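Local structure of putative epimerase (4LW8) at residues Val181-Phe186 with Leu235-Ala240. The protein probably acts as an NAD(P)-dependent sugar-nucleotide epimerase or dehydratase in the biosynthesis of the lipopolysaccharide O-antigen. Residues are numbered along the deposited sequence; the frame is centred on the assembly and turned at random.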
ATOM      1  N   VAL A 181      10.431 -13.424   4.793  1.00 29.03           N
ATOM      2  CA  VAL A 181       9.655 -13.560   6.016  1.00 22.99           C
ATOM      3  C   VAL A 181       9.309 -12.166   6.494  1.00 27.90           C
ATOM      4  O   VAL A 181      10.168 -11.277   6.489  1.00 24.36           O
ATOM      5  CB  VAL A 181      10.437 -14.326   7.101  1.00 23.71           C
ATOM      6  CG1 VAL A 181       9.565 -14.570   8.318  1.00 22.10           C
ATOM      7  CG2 VAL A 181      10.925 -15.657   6.531  1.00 21.99           C
ATOM      8  N   ILE A 182       8.048 -11.964   6.875  1.00 26.71           N
ATOM      9  CA  ILE A 182       7.609 -10.647   7.317  1.00 25.36           C
ATOM     10  C   ILE A 182       7.296 -10.678   8.817  1.00 26.47           C
ATOM     11  O   ILE A 182       6.555 -11.541   9.290  1.00 30.70           O
ATOM     12  CB  ILE A 182       6.363 -10.150   6.517  1.00 23.66           C
ATOM     13  CG1 ILE A 182       6.697  -9.986   5.019  1.00 21.51           C
ATOM     14  CG2 ILE A 182       5.867  -8.833   7.112  1.00 22.26           C
ATOM     15  CD1 ILE A 182       5.490  -9.768   4.107  1.00 23.41           C
ATOM     16  N   ALA A 183       7.880  -9.747   9.569  1.00 24.43           N
ATOM     17  CA  ALA A 183       7.573  -9.641  10.981  1.00 21.13           C
ATOM     18  C   ALA A 183       6.661  -8.436  11.224  1.00 21.98           C
ATOM     19  O   ALA A 183       6.848  -7.376  10.618  1.00 20.49           O
ATOM     20  CB  ALA A 183       8.868  -9.550  11.809  1.00 19.32           C
ATOM     21  N   ARG A 184       5.625  -8.619  12.044  1.00 21.00           N
ATOM     22  CA  ARG A 184       4.805  -7.492  12.499  1.00 20.88           C
ATOM     23  C   ARG A 184       4.976  -7.292  14.000  1.00 22.63           C
ATOM     24  O   ARG A 184       4.166  -7.789  14.784  1.00 28.43           O
ATOM     25  CB  ARG A 184       3.318  -7.695  12.174  1.00 19.62           C
ATOM     26  CG  ARG A 184       2.962  -7.563  10.710  1.00 20.17           C
ATOM     27  CD  ARG A 184       1.540  -8.042  10.450  1.00 23.99           C
ATOM     28  NE  ARG A 184       1.171  -7.871   9.052  1.00 25.17           N
ATOM     29  CZ  ARG A 184       0.061  -8.361   8.506  1.00 25.45           C
ATOM     30  NH1 ARG A 184      -0.798  -9.047   9.248  1.00 22.77           N
ATOM     31  NH2 ARG A 184      -0.181  -8.164   7.213  1.00 23.10           N
ATOM     32  N   PRO A 185       6.041  -6.587  14.408  1.00 22.24           N
ATOM     33  CA  PRO A 185       6.259  -6.366  15.842  1.00 23.52           C
ATOM     34  C   PRO A 185       5.192  -5.479  16.443  1.00 23.05           C
ATOM     35  O   PRO A 185       4.773  -4.489  15.831  1.00 23.44           O
ATOM     36  CB  PRO A 185       7.628  -5.660  15.891  1.00 24.27           C
ATOM     37  CG  PRO A 185       7.726  -4.954  14.533  1.00 20.13           C
ATOM     38  CD  PRO A 185       7.101  -5.961  13.582  1.00 23.10           C
ATOM     39  N   PHE A 186       4.740  -5.826  17.633  1.00 23.53           N
ATOM     40  CA  PHE A 186       3.937  -4.883  18.409  1.00 28.20           C
ATOM     41  C   PHE A 186       4.905  -3.914  19.094  1.00 28.09           C
ATOM     42  O   PHE A 186       6.092  -3.932  18.771  1.00 28.89           O
ATOM     43  CB  PHE A 186       3.027  -5.626  19.393  1.00 24.87           C
ATOM     44  CG  PHE A 186       1.798  -6.201  18.738  1.00 25.84           C
ATOM     45  CD1 PHE A 186       1.915  -7.192  17.766  1.00 25.12           C
ATOM     46  CD2 PHE A 186       0.528  -5.698  19.039  1.00 24.77           C
ATOM     47  CE1 PHE A 186       0.791  -7.707  17.128  1.00 29.19           C
ATOM     48  CE2 PHE A 186      -0.618  -6.207  18.398  1.00 27.93           C
ATOM     49  CZ  PHE A 186      -0.483  -7.214  17.445  1.00 25.80           C
ATOM     50  N   LEU A 235      15.810 -13.559  15.048  1.00 24.55           N
ATOM     51  CA  LEU A 235      16.845 -14.540  14.747  1.00 31.93           C
ATOM     52  C   LEU A 235      16.234 -15.920  14.499  1.00 31.71           C
ATOM     53  O   LEU A 235      16.636 -16.623  13.572  1.00 31.47           O
ATOM     54  CB  LEU A 235      17.878 -14.612  15.873  1.00 33.86           C
ATOM     55  CG  LEU A 235      18.919 -15.724  15.703  1.00 29.34           C
ATOM     56  CD1 LEU A 235      19.770 -15.519  14.454  1.00 30.57           C
ATOM     57  CD2 LEU A 235      19.796 -15.865  16.949  1.00 33.68           C
ATOM     58  N   LYS A 236      15.256 -16.300  15.318  1.00 30.75           N
ATOM     59  CA  LYS A 236      14.579 -17.584  15.147  1.00 32.99           C
ATOM     60  C   LYS A 236      13.870 -17.654  13.796  1.00 32.67           C
ATOM     61  O   LYS A 236      13.856 -18.699  13.148  1.00 30.78           O
ATOM     62  CB  LYS A 236      13.581 -17.827  16.290  1.00 34.91           C
ATOM     63  CG  LYS A 236      14.242 -18.282  17.580  1.00 43.51           C
ATOM     64  CD  LYS A 236      14.794 -19.701  17.410  1.00 53.03           C
ATOM     65  CE  LYS A 236      15.383 -20.266  18.695  1.00 61.32           C
ATOM     66  NZ  LYS A 236      16.667 -19.602  19.042  1.00 66.10           N
ATOM     67  N   LEU A 237      13.295 -16.539  13.359  1.00 27.70           N
ATOM     68  CA  LEU A 237      12.676 -16.488  12.037  1.00 30.43           C
ATOM     69  C   LEU A 237      13.712 -16.626  10.920  1.00 30.08           C
ATOM     70  O   LEU A 237      13.458 -17.259   9.893  1.00 28.88           O
ATOM     71  CB  LEU A 237      11.880 -15.199  11.866  1.00 32.34           C
ATOM     72  CG  LEU A 237      10.618 -15.157  12.738  1.00 30.74           C
ATOM     73  CD1 LEU A 237       9.969 -13.786  12.634  1.00 27.68           C
ATOM     74  CD2 LEU A 237       9.644 -16.261  12.323  1.00 27.96           C
ATOM     75  N   ILE A 238      14.867 -16.008  11.111  1.00 27.85           N
ATOM     76  CA  ILE A 238      15.979 -16.181  10.184  1.00 28.96           C
ATOM     77  C   ILE A 238      16.370 -17.672  10.086  1.00 30.82           C
ATOM     78  O   ILE A 238      16.454 -18.232   8.993  1.00 27.65           O
ATOM     79  CB  ILE A 238      17.203 -15.334  10.626  1.00 30.12           C
ATOM     80  CG1 ILE A 238      16.950 -13.841  10.362  1.00 26.98           C
ATOM     81  CG2 ILE A 238      18.476 -15.821   9.955  1.00 31.57           C
ATOM     82  CD1 ILE A 238      16.778 -13.470   8.894  1.00 25.16           C
ATOM     83  N   GLU A 239      16.561 -18.320  11.233  1.00 33.00           N
ATOM     84  CA  GLU A 239      17.049 -19.702  11.257  1.00 32.86           C
ATOM     85  C   GLU A 239      16.040 -20.669  10.631  1.00 39.85           C
ATOM     86  O   GLU A 239      16.418 -21.600   9.921  1.00 37.00           O
ATOM     87  CB  GLU A 239      17.345 -20.136  12.694  1.00 37.98           C
ATOM     88  CG  GLU A 239      18.483 -19.384  13.336  1.00 47.84           C
ATOM     89  CD  GLU A 239      18.607 -19.640  14.832  1.00 59.13           C
ATOM     90  OE1 GLU A 239      17.620 -20.080  15.474  1.00 59.58           O
ATOM     91  OE2 GLU A 239      19.706 -19.382  15.365  1.00 62.93           O
ATOM     92  N   ALA A 240      14.755 -20.440  10.888  1.00 35.86           N
ATOM     93  CA  ALA A 240      13.710 -21.312  10.353  1.00 34.65           C
ATOM     94  C   ALA A 240      13.379 -20.963   8.906  1.00 36.16           C
ATOM     95  O   ALA A 240      12.918 -21.814   8.149  1.00 41.42           O
ATOM     96  CB  ALA A 240      12.454 -21.230  11.219  1.00 30.14           C
TER
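V181, A183 and L237 meet without any flat group between them: no ring, amide or carboxylate lends a face or an edge, and aliphatic carbons alone touch. They give a worked example of how a helix packs on the parallel strands of a Rossmann fold, here helix 227-240, which leads from strand 221-226 to strand 246-249, lying against strand 180-189. Side chains alternate along the strand, so V181 and A183 point to the helix while I182 points away from it. On the helix L237 makes all the close contacts. Its chi2 of 174° sets CD1 anti to CA, extending the side chain away from its own backbone until CD1 lies 4.5 Å from A183 CB. V181 has CG1 anti to its N (chi1 -175°), and this methyl approaches L237 CB to 4.3 Å. No hydrogen bond joins the segments, and the touch is loose and entirely apolar. L132 and F247, on the strands that pair with 180-189, also touch L237, while Y234, about one helical turn earlier, touches A183 and P185. V181 CG1 sits almost equally far from both leucine methyls, 4.4 Å from L237 CD1 and 4.3 Å from L237 CD2.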